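Local atomic coordinates of arylesterase (Agrobacterium tumefaciens, PDB entry 3DCI), a protein that probably hydrolyses ester bonds as a GDSL-type arylesterase of the SGNH hydrolase family, and carries a bound zinc ion in the crystal. Residues 101-111 / 146-155; 192-200 / 218-229. All coordinates share one frame; numbering follows the deposited sequence.

Contact 1. Residues 101-111 / 146-155; sequences PLDLVIIMLGT and AVPKLLIVAP
Ile106 and Val153 meet through methyl groups, CG2 of each at 3.5 Å, tighter than the usual contact between carbons. Ile106 sends this branch anti to its own backbone N and CG1 beside it (chi1 -54°), which lets CG1 run alongside Leu151 and meet Leu151 CD2, the two side chains pointing the same way. Leu104, Met108 and Lys149 lie on this face too. Selenium of Met108, a selenomethionine, rests 3.7 Å from Val153 CG1, while its CG lies against Pro155 CB. Over this face comes the helix 212-229, which packs on Leu104 and Ile106 through Val226.

On the other face Leu150 CD1 is shared: it sits 3.9 Å from Ile107 CD1 and 4.1 Å from Val105 CG1. Val105 and Pro148 lie side by side, pointing the same way, with CG2 of Val105 against the Pro148 ring. Beneath these side chains five backbone bonds run between the strands, from Lys149 N to Asp103 O through to Val153 N to Ile107 O. Before the strands begin, a water accepts from Leu102 N and donates to Ala146 O (2.6 Å); past them, the side chains of Thr111 and Pro155 slide past each other in opposite directions, Thr111 OG1 3.3 Å from Pro155 CG. Running in the same direction, 104-108 and 149-154 are neighbouring strands in the parallel sheet of the SGNH hydrolase alpha/beta fold.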
loop_
_atom_site.group_PDB
_atom_site.type_symbol
_atom_site.label_atom_id
_atom_site.label_comp_id
_atom_site.label_asym_id
_atom_site.label_seq_id
_atom_site.Cartn_x
_atom_site.Cartn_y
_atom_site.Cartn_z
ATOM N N PRO A 101 25.042 0.904 -12.441
ATOM C CA PRO A 101 25.669 -0.338 -12.014
ATOM C C PRO A 101 26.549 -0.200 -10.756
ATOM O O PRO A 101 27.313 0.750 -10.604
ATOM C CB PRO A 101 26.486 -0.759 -13.238
ATOM C CG PRO A 101 26.904 0.516 -13.868
ATOM C CD PRO A 101 25.631 1.399 -13.701
ATOM N N LEU A 102 26.428 -1.177 -9.873
ATOM C CA LEU A 102 27.104 -1.186 -8.587
ATOM C C LEU A 102 28.041 -2.396 -8.531
ATOM O O LEU A 102 27.699 -3.484 -8.992
ATOM C CB LEU A 102 26.077 -1.300 -7.483
ATOM C CG LEU A 102 25.351 -0.016 -7.107
ATOM C CD1 LEU A 102 24.054 -0.388 -6.396
ATOM C CD2 LEU A 102 26.295 0.893 -6.268
ATOM N N ASP A 103 29.207 -2.225 -7.927
ATOM C CA ASP A 103 30.112 -3.355 -7.780
ATOM C C ASP A 103 29.870 -4.105 -6.473
ATOM O O ASP A 103 30.109 -5.303 -6.396
ATOM C CB ASP A 103 31.540 -2.875 -7.867
ATOM C CG ASP A 103 31.832 -2.214 -9.171
ATOM O OD1 ASP A 103 31.846 -2.927 -10.181
ATOM O OD2 ASP A 103 32.051 -0.990 -9.186
ATOM N N LEU A 104 29.412 -3.377 -5.452
ATOM C CA LEU A 104 29.211 -3.914 -4.115
ATOM C C LEU A 104 28.063 -3.201 -3.400
ATOM O O LEU A 104 27.936 -1.990 -3.461
ATOM C CB LEU A 104 30.484 -3.768 -3.277
ATOM C CG LEU A 104 30.491 -4.183 -1.783
ATOM C CD1 LEU A 104 30.301 -5.699 -1.626
ATOM C CD2 LEU A 104 31.822 -3.743 -1.118
ATOM N N VAL A 105 27.247 -3.982 -2.717
ATOM C CA VAL A 105 26.277 -3.471 -1.805
ATOM C C VAL A 105 26.707 -3.906 -0.409
ATOM O O VAL A 105 27.011 -5.085 -0.178
ATOM C CB VAL A 105 24.845 -4.012 -2.110
ATOM C CG1 VAL A 105 23.836 -3.595 -1.008
ATOM C CG2 VAL A 105 24.406 -3.599 -3.529
ATOM N N ILE A 106 26.707 -2.957 0.514
ATOM C CA ILE A 106 26.963 -3.235 1.923
ATOM C C ILE A 106 25.684 -2.922 2.695
ATOM O O ILE A 106 25.120 -1.838 2.551
ATOM C CB ILE A 106 28.103 -2.370 2.512
ATOM C CG1 ILE A 106 29.403 -2.477 1.700
ATOM C CG2 ILE A 106 28.364 -2.783 4.012
ATOM C CD1 ILE A 106 30.574 -1.508 2.184
ATOM N N ILE A 107 25.206 -3.857 3.497
ATOM C CA ILE A 107 23.969 -3.624 4.253
ATOM C C ILE A 107 24.249 -3.827 5.730
ATOM O O ILE A 107 24.674 -4.909 6.116
ATOM C CB ILE A 107 22.834 -4.582 3.851
ATOM C CG1 ILE A 107 22.598 -4.537 2.345
ATOM C CG2 ILE A 107 21.535 -4.265 4.674
ATOM C CD1 ILE A 107 21.508 -5.491 1.861
HETATM N N MSE A 108 24.039 -2.776 6.525
HETATM C CA MSE A 108 24.047 -2.861 7.977
HETATM C C MSE A 108 22.656 -2.528 8.536
HETATM O O MSE A 108 22.274 -1.367 8.620
HETATM C CB MSE A 108 25.100 -1.956 8.601
HETATM C CG MSE A 108 25.290 -2.232 10.110
HETATM SE SE MSE A 108 26.885 -1.364 10.868
HETATM C CE MSE A 108 26.203 0.416 11.049
ATOM N N LEU A 109 21.923 -3.574 8.910
ATOM C CA LEU A 109 20.553 -3.452 9.409
ATOM C C LEU A 109 20.291 -4.560 10.403
ATOM O O LEU A 109 21.031 -5.570 10.446
ATOM C CB LEU A 109 19.524 -3.547 8.279
ATOM C CG LEU A 109 19.426 -2.378 7.302
ATOM C CD1 LEU A 109 18.576 -2.741 6.078
ATOM C CD2 LEU A 109 18.921 -1.077 7.961
ATOM N N GLY A 110 19.247 -4.368 11.197
ATOM C CA GLY A 110 18.817 -5.369 12.194
ATOM C C GLY A 110 18.441 -4.763 13.532
ATOM O O GLY A 110 17.617 -5.330 14.272
ATOM N N THR A 111 19.080 -3.637 13.865
ATOM C CA THR A 111 18.826 -2.917 15.116
ATOM C C THR A 111 17.356 -2.533 15.310
ATOM O O THR A 111 16.857 -2.554 16.419
ATOM C CB THR A 111 19.730 -1.655 15.180
ATOM O OG1 THR A 111 21.112 -2.064 15.063
ATOM C CG2 THR A 111 19.516 -0.878 16.479
ATOM N N ALA A 146 25.465 -6.709 -14.580
ATOM C CA ALA A 146 26.031 -5.918 -13.470
ATOM C C ALA A 146 25.502 -6.308 -12.080
ATOM O O ALA A 146 24.996 -5.447 -11.355
ATOM C CB ALA A 146 25.773 -4.409 -13.718
ATOM N N VAL A 147 25.645 -7.570 -11.684
ATOM C CA VAL A 147 25.141 -8.026 -10.396
ATOM C C VAL A 147 26.208 -7.690 -9.342
ATOM O O VAL A 147 27.323 -8.126 -9.460
ATOM C CB VAL A 147 24.851 -9.544 -10.360
ATOM C CG1 VAL A 147 24.310 -9.984 -8.975
ATOM C CG2 VAL A 147 23.831 -9.960 -11.498
ATOM N N PRO A 148 25.861 -6.887 -8.328
ATOM C CA PRO A 148 26.876 -6.548 -7.334
ATOM C C PRO A 148 27.194 -7.699 -6.374
ATOM O O PRO A 148 26.356 -8.563 -6.156
ATOM C CB PRO A 148 26.226 -5.398 -6.533
ATOM C CG PRO A 148 24.888 -5.160 -7.124
ATOM C CD PRO A 148 24.566 -6.269 -8.041
ATOM N N LYS A 149 28.376 -7.634 -5.758
ATOM C CA LYS A 149 28.696 -8.446 -4.606
ATOM C C LYS A 149 27.956 -7.872 -3.402
ATOM O O LYS A 149 27.443 -6.754 -3.469
ATOM C CB LYS A 149 30.202 -8.459 -4.372
ATOM C CG LYS A 149 30.939 -9.281 -5.425
ATOM C CD LYS A 149 32.412 -8.945 -5.466
ATOM C CE LYS A 149 33.123 -9.719 -6.582
ATOM N NZ LYS A 149 32.907 -11.209 -6.429
ATOM N N LEU A 150 27.889 -8.652 -2.325
ATOM C CA LEU A 150 27.164 -8.269 -1.113
ATOM C C LEU A 150 28.033 -8.524 0.113
ATOM O O LEU A 150 28.629 -9.586 0.266
ATOM C CB LEU A 150 25.861 -9.069 -0.997
ATOM C CG LEU A 150 24.975 -8.847 0.231
ATOM C CD1 LEU A 150 24.465 -7.400 0.282
ATOM C CD2 LEU A 150 23.807 -9.840 0.274
ATOM N N LEU A 151 28.063 -7.537 0.994
ATOM C CA LEU A 151 28.657 -7.640 2.297
ATOM C C LEU A 151 27.559 -7.341 3.309
ATOM O O LEU A 151 26.992 -6.252 3.312
ATOM C CB LEU A 151 29.802 -6.661 2.410
ATOM C CG LEU A 151 30.520 -6.504 3.755
ATOM C CD1 LEU A 151 31.107 -7.832 4.288
ATOM C CD2 LEU A 151 31.613 -5.413 3.611
ATOM N N ILE A 152 27.234 -8.365 4.105
ATOM C CA ILE A 152 26.232 -8.331 5.161
ATOM C C ILE A 152 26.991 -7.932 6.421
ATOM O O ILE A 152 27.942 -8.588 6.765
ATOM C CB ILE A 152 25.591 -9.751 5.330
ATOM C CG1 ILE A 152 24.758 -10.098 4.089
ATOM C CG2 ILE A 152 24.727 -9.852 6.589
ATOM C CD1 ILE A 152 24.349 -11.610 4.010
ATOM N N VAL A 153 26.572 -6.832 7.067
ATOM C CA VAL A 153 27.207 -6.311 8.250
ATOM C C VAL A 153 26.273 -6.366 9.471
ATOM O O VAL A 153 25.162 -5.807 9.459
ATOM C CB VAL A 153 27.684 -4.891 8.016
ATOM C CG1 VAL A 153 28.383 -4.354 9.287
ATOM C CG2 VAL A 153 28.665 -4.838 6.810
ATOM N N ALA A 154 26.712 -7.060 10.518
ATOM C CA ALA A 154 25.940 -7.108 11.750
ATOM C C ALA A 154 26.248 -5.823 12.506
ATOM O O ALA A 154 27.417 -5.469 12.637
ATOM C CB ALA A 154 26.308 -8.345 12.592
ATOM N N PRO A 155 25.203 -5.107 12.984
ATOM C CA PRO A 155 25.440 -3.898 13.740
ATOM C C PRO A 155 25.971 -4.235 15.126
ATOM O O PRO A 155 25.757 -5.347 15.614
ATOM C CB PRO A 155 24.040 -3.267 13.820
ATOM C CG PRO A 155 23.119 -4.411 13.808
ATOM C CD PRO A 155 23.760 -5.397 12.865
HETATM O O HOH W 1 24.369 -3.054 -10.609
#

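Contact 2. Residues 192-200 / 218-229; sequences HFFDAGSVA and IGRALAAPVRDI. With ZN (zinc ion), chain D.
Phe194, Ile218 and His192 have the most surface buried where the edge strand 192-195 of the parallel sheet, with the turn after it, packs under the C-terminal helix 212-229 of the SGNH hydrolase fold. Strand and helix run nearly antiparallel, 164° between their directions, with axes 9.9 Å apart.

Phe194 projects from the strand toward the helix, CG anti to the backbone N (chi1 -172°), and its ring meets three helix side chains, Ala221, Leu222 and Pro225. Leu222 CD2 comes within 3.5 Å of Phe194 CD2, Ala221 CB lies against CZ, and Pro225 CG is a looser neighbour of CD1. Pro225 also belongs to the kink of the helix, where the nitrogens of Ala224 and Pro225 have no bond to the preceding turn.

Ile218 reaches Ala196, at the start of the 3-10 segment 196-198, and Ala200 beyond it. Its CG1 touches Ala200 CB at 3.7 Å and its CD1 meets Ala196 CB. Val199 straddles the methyl of Ala221, with CG1 and CG2 both against Ala221 CB. The turn itself is tied by an Asx turn, Gly197 N to Asp195 OD1, and Asp195 O takes both N and OG of Ser198.

At the far end of the helix the His192 ring lies flat beneath Ile229, whose CG1 stands 3.6 Å from the ring centroid, almost on the ring normal: a CH-pi contact over one face of the metal-binding ring. Ring and carboxylate planes of His192 and Asp228 are 58° apart, and the two residues join through the zinc ion, which takes a third ligand atom from outside these two segments. It is bound by His192 NE2 at 2.2 Å and by Asp228 OD2 at 2.1 Å.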
loop_
_atom_site.group_PDB
_atom_site.type_symbol
_atom_site.label_atom_id
_atom_site.label_comp_id
_atom_site.label_asym_id
_atom_site.label_seq_id
_atom_site.Cartn_x
_atom_site.Cartn_y
_atom_site.Cartn_z
ATOM N N HIS A 192 29.813 -12.247 1.662
ATOM C CA HIS A 192 30.722 -11.882 2.744
ATOM C C HIS A 192 29.999 -11.301 3.953
ATOM O O HIS A 192 28.892 -10.751 3.846
ATOM C CB HIS A 192 31.723 -10.841 2.261
ATOM C CG HIS A 192 32.806 -11.410 1.420
ATOM N ND1 HIS A 192 32.591 -11.816 0.123
ATOM C CD2 HIS A 192 34.108 -11.665 1.690
ATOM C CE1 HIS A 192 33.717 -12.276 -0.381
ATOM N NE2 HIS A 192 34.654 -12.198 0.548
ATOM N N PHE A 193 30.671 -11.388 5.091
ATOM C CA PHE A 193 30.105 -10.960 6.372
ATOM C C PHE A 193 31.123 -10.178 7.138
ATOM O O PHE A 193 32.297 -10.524 7.142
ATOM C CB PHE A 193 29.664 -12.163 7.204
ATOM C CG PHE A 193 29.389 -11.826 8.631
ATOM C CD1 PHE A 193 28.222 -11.153 8.986
ATOM C CD2 PHE A 193 30.304 -12.144 9.619
ATOM C CE1 PHE A 193 27.983 -10.810 10.332
ATOM C CE2 PHE A 193 30.058 -11.805 10.948
ATOM C CZ PHE A 193 28.916 -11.146 11.294
ATOM N N PHE A 194 30.677 -9.131 7.824
ATOM C CA PHE A 194 31.520 -8.482 8.820
ATOM C C PHE A 194 30.710 -8.167 10.068
ATOM O O PHE A 194 29.564 -7.735 9.963
ATOM C CB PHE A 194 32.130 -7.201 8.248
ATOM C CG PHE A 194 33.160 -6.566 9.150
ATOM C CD1 PHE A 194 34.458 -7.034 9.171
ATOM C CD2 PHE A 194 32.830 -5.487 9.949
ATOM C CE1 PHE A 194 35.400 -6.453 9.990
ATOM C CE2 PHE A 194 33.783 -4.903 10.770
ATOM C CZ PHE A 194 35.045 -5.387 10.795
ATOM N N ASP A 195 31.301 -8.412 11.237
ATOM C CA ASP A 195 30.687 -8.048 12.509
ATOM C C ASP A 195 31.169 -6.678 12.990
ATOM O O ASP A 195 32.260 -6.552 13.520
ATOM C CB ASP A 195 30.974 -9.104 13.574
ATOM C CG ASP A 195 30.296 -8.784 14.909
ATOM O OD1 ASP A 195 29.378 -7.918 14.959
ATOM O OD2 ASP A 195 30.683 -9.386 15.915
ATOM N N ALA A 196 30.335 -5.646 12.819
ATOM C CA ALA A 196 30.678 -4.284 13.270
ATOM C C ALA A 196 30.883 -4.220 14.776
ATOM O O ALA A 196 31.603 -3.350 15.253
ATOM C CB ALA A 196 29.612 -3.271 12.832
ATOM N N GLY A 197 30.267 -5.141 15.523
ATOM C CA GLY A 197 30.495 -5.259 16.962
ATOM C C GLY A 197 31.911 -5.653 17.353
ATOM O O GLY A 197 32.295 -5.497 18.501
ATOM N N SER A 198 32.678 -6.195 16.409
ATOM C CA SER A 198 34.055 -6.593 16.674
ATOM C C SER A 198 34.978 -5.389 16.756
ATOM O O SER A 198 36.088 -5.529 17.220
ATOM C CB SER A 198 34.579 -7.542 15.581
ATOM O OG SER A 198 34.654 -6.863 14.325
ATOM N N VAL A 199 34.536 -4.231 16.262
ATOM C CA VAL A 199 35.333 -3.003 16.280
ATOM C C VAL A 199 34.660 -1.795 16.934
ATOM O O VAL A 199 35.325 -0.777 17.140
ATOM C CB VAL A 199 35.796 -2.553 14.856
ATOM C CG1 VAL A 199 36.669 -3.626 14.190
ATOM C CG2 VAL A 199 34.607 -2.148 13.978
ATOM N N ALA A 200 33.379 -1.900 17.287
ATOM C CA ALA A 200 32.624 -0.756 17.789
ATOM C C ALA A 200 31.625 -1.243 18.798
ATOM O O ALA A 200 31.097 -2.351 18.655
ATOM C CB ALA A 200 31.879 -0.062 16.645
ATOM N N ILE A 218 34.108 1.851 12.426
ATOM C CA ILE A 218 33.439 0.932 11.515
ATOM C C ILE A 218 33.872 1.187 10.067
ATOM O O ILE A 218 34.187 0.237 9.328
ATOM C CB ILE A 218 31.896 0.985 11.662
ATOM C CG1 ILE A 218 31.486 0.429 13.028
ATOM C CG2 ILE A 218 31.187 0.205 10.528
ATOM C CD1 ILE A 218 29.997 0.577 13.332
ATOM N N GLY A 219 33.895 2.450 9.653
ATOM C CA GLY A 219 34.301 2.764 8.283
ATOM C C GLY A 219 35.745 2.348 8.019
ATOM O O GLY A 219 36.063 1.839 6.957
ATOM N N ARG A 220 36.616 2.572 8.996
ATOM C CA ARG A 220 38.018 2.187 8.871
ATOM C C ARG A 220 38.186 0.671 8.758
ATOM O O ARG A 220 38.919 0.203 7.892
ATOM C CB ARG A 220 38.812 2.747 10.041
ATOM C CG ARG A 220 39.252 4.185 9.772
ATOM C CD ARG A 220 39.501 5.099 11.008
ATOM N NE ARG A 220 40.167 4.523 12.187
ATOM C CZ ARG A 220 41.256 3.745 12.198
ATOM N NH1 ARG A 220 41.744 3.345 13.369
ATOM N NH2 ARG A 220 41.877 3.370 11.073
ATOM N N ALA A 221 37.465 -0.067 9.611
ATOM C CA ALA A 221 37.527 -1.534 9.679
ATOM C C ALA A 221 36.962 -2.198 8.413
ATOM O O ALA A 221 37.437 -3.257 7.995
ATOM C CB ALA A 221 36.764 -2.047 10.924
ATOM N N LEU A 222 35.967 -1.574 7.799
ATOM C CA LEU A 222 35.372 -2.119 6.558
ATOM C C LEU A 222 36.255 -2.003 5.314
ATOM O O LEU A 222 36.037 -2.716 4.339
ATOM C CB LEU A 222 34.002 -1.479 6.268
ATOM C CG LEU A 222 32.868 -1.915 7.208
ATOM C CD1 LEU A 222 31.594 -1.155 6.893
ATOM C CD2 LEU A 222 32.611 -3.423 7.091
ATOM N N ALA A 223 37.258 -1.138 5.354
ATOM C CA ALA A 223 38.130 -0.925 4.216
ATOM C C ALA A 223 38.806 -2.239 3.821
ATOM O O ALA A 223 38.877 -2.555 2.622
ATOM C CB ALA A 223 39.151 0.170 4.514
ATOM N N ALA A 224 39.222 -3.038 4.816
ATOM C CA ALA A 224 39.929 -4.303 4.539
ATOM C C ALA A 224 39.094 -5.332 3.799
ATOM O O ALA A 224 39.492 -5.777 2.717
ATOM C CB ALA A 224 40.537 -4.904 5.819
ATOM N N PRO A 225 37.934 -5.729 4.364
ATOM C CA PRO A 225 37.103 -6.633 3.604
ATOM C C PRO A 225 36.687 -6.039 2.255
ATOM O O PRO A 225 36.645 -6.761 1.271
ATOM C CB PRO A 225 35.895 -6.869 4.519
ATOM C CG PRO A 225 35.913 -5.749 5.489
ATOM C CD PRO A 225 37.339 -5.410 5.674
ATOM N N VAL A 226 36.404 -4.739 2.206
ATOM C CA VAL A 226 35.931 -4.111 0.962
ATOM C C VAL A 226 37.019 -4.217 -0.127
ATOM O O VAL A 226 36.706 -4.526 -1.274
ATOM C CB VAL A 226 35.390 -2.696 1.185
ATOM C CG1 VAL A 226 35.110 -2.014 -0.134
ATOM C CG2 VAL A 226 34.083 -2.749 2.026
ATOM N N ARG A 227 38.293 -4.061 0.246
ATOM C CA ARG A 227 39.412 -4.406 -0.662
ATOM C C ARG A 227 39.489 -5.888 -1.078
ATOM O O ARG A 227 39.735 -6.184 -2.253
ATOM C CB ARG A 227 40.758 -3.989 -0.050
ATOM C CG ARG A 227 40.958 -2.491 0.072
ATOM C CD ARG A 227 42.445 -2.053 0.121
ATOM N NE ARG A 227 42.541 -0.719 0.726
ATOM C CZ ARG A 227 42.595 -0.480 2.040
ATOM N NH1 ARG A 227 42.590 -1.473 2.930
ATOM N NH2 ARG A 227 42.660 0.769 2.472
ATOM N N ASP A 228 39.329 -6.831 -0.141
ATOM C CA ASP A 228 39.327 -8.268 -0.502
ATOM C C ASP A 228 38.205 -8.526 -1.509
ATOM O O ASP A 228 38.385 -9.318 -2.431
ATOM C CB ASP A 228 39.177 -9.232 0.726
ATOM C CG ASP A 228 38.734 -10.718 0.325
ATOM O OD1 ASP A 228 39.541 -11.640 0.317
ATOM O OD2 ASP A 228 37.549 -10.965 0.032
ATOM N N ILE A 229 37.061 -7.877 -1.316
ATOM C CA ILE A 229 35.876 -8.151 -2.135
ATOM C C ILE A 229 36.005 -7.528 -3.532
ATOM O O ILE A 229 35.770 -8.214 -4.529
ATOM C CB ILE A 229 34.578 -7.650 -1.449
ATOM C CG1 ILE A 229 34.340 -8.417 -0.149
ATOM C CG2 ILE A 229 33.354 -7.755 -2.410
ATOM C CD1 ILE A 229 33.271 -7.758 0.803
HETATM ZN ZN ZN D . 36.745 -12.697 0.912
#

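How the contacts relate
Strand 149-154 of contact 1 is the direct neighbour of strand 192-195 of contact 2, so contact 2, its centre 11 Å from that of contact 1, adds the next strand and the helix that packs on it. Ile152 N probably bonds to His192 O and Ala196 N to Ala154 O, both at 2.9 Å. The helix of contact 2 reaches back over contact 1 as well: Ile229 CG2 packs on Lys149 CD at 3.4 Å. The side chain of Leu151 lies about 8 Å from the zinc ion and about 4 Å from that of His192. At the other end of contact 1, Thr111 lies near Ser32, His209 and Asp206, which are arranged like a catalytic triad and are probably the active site.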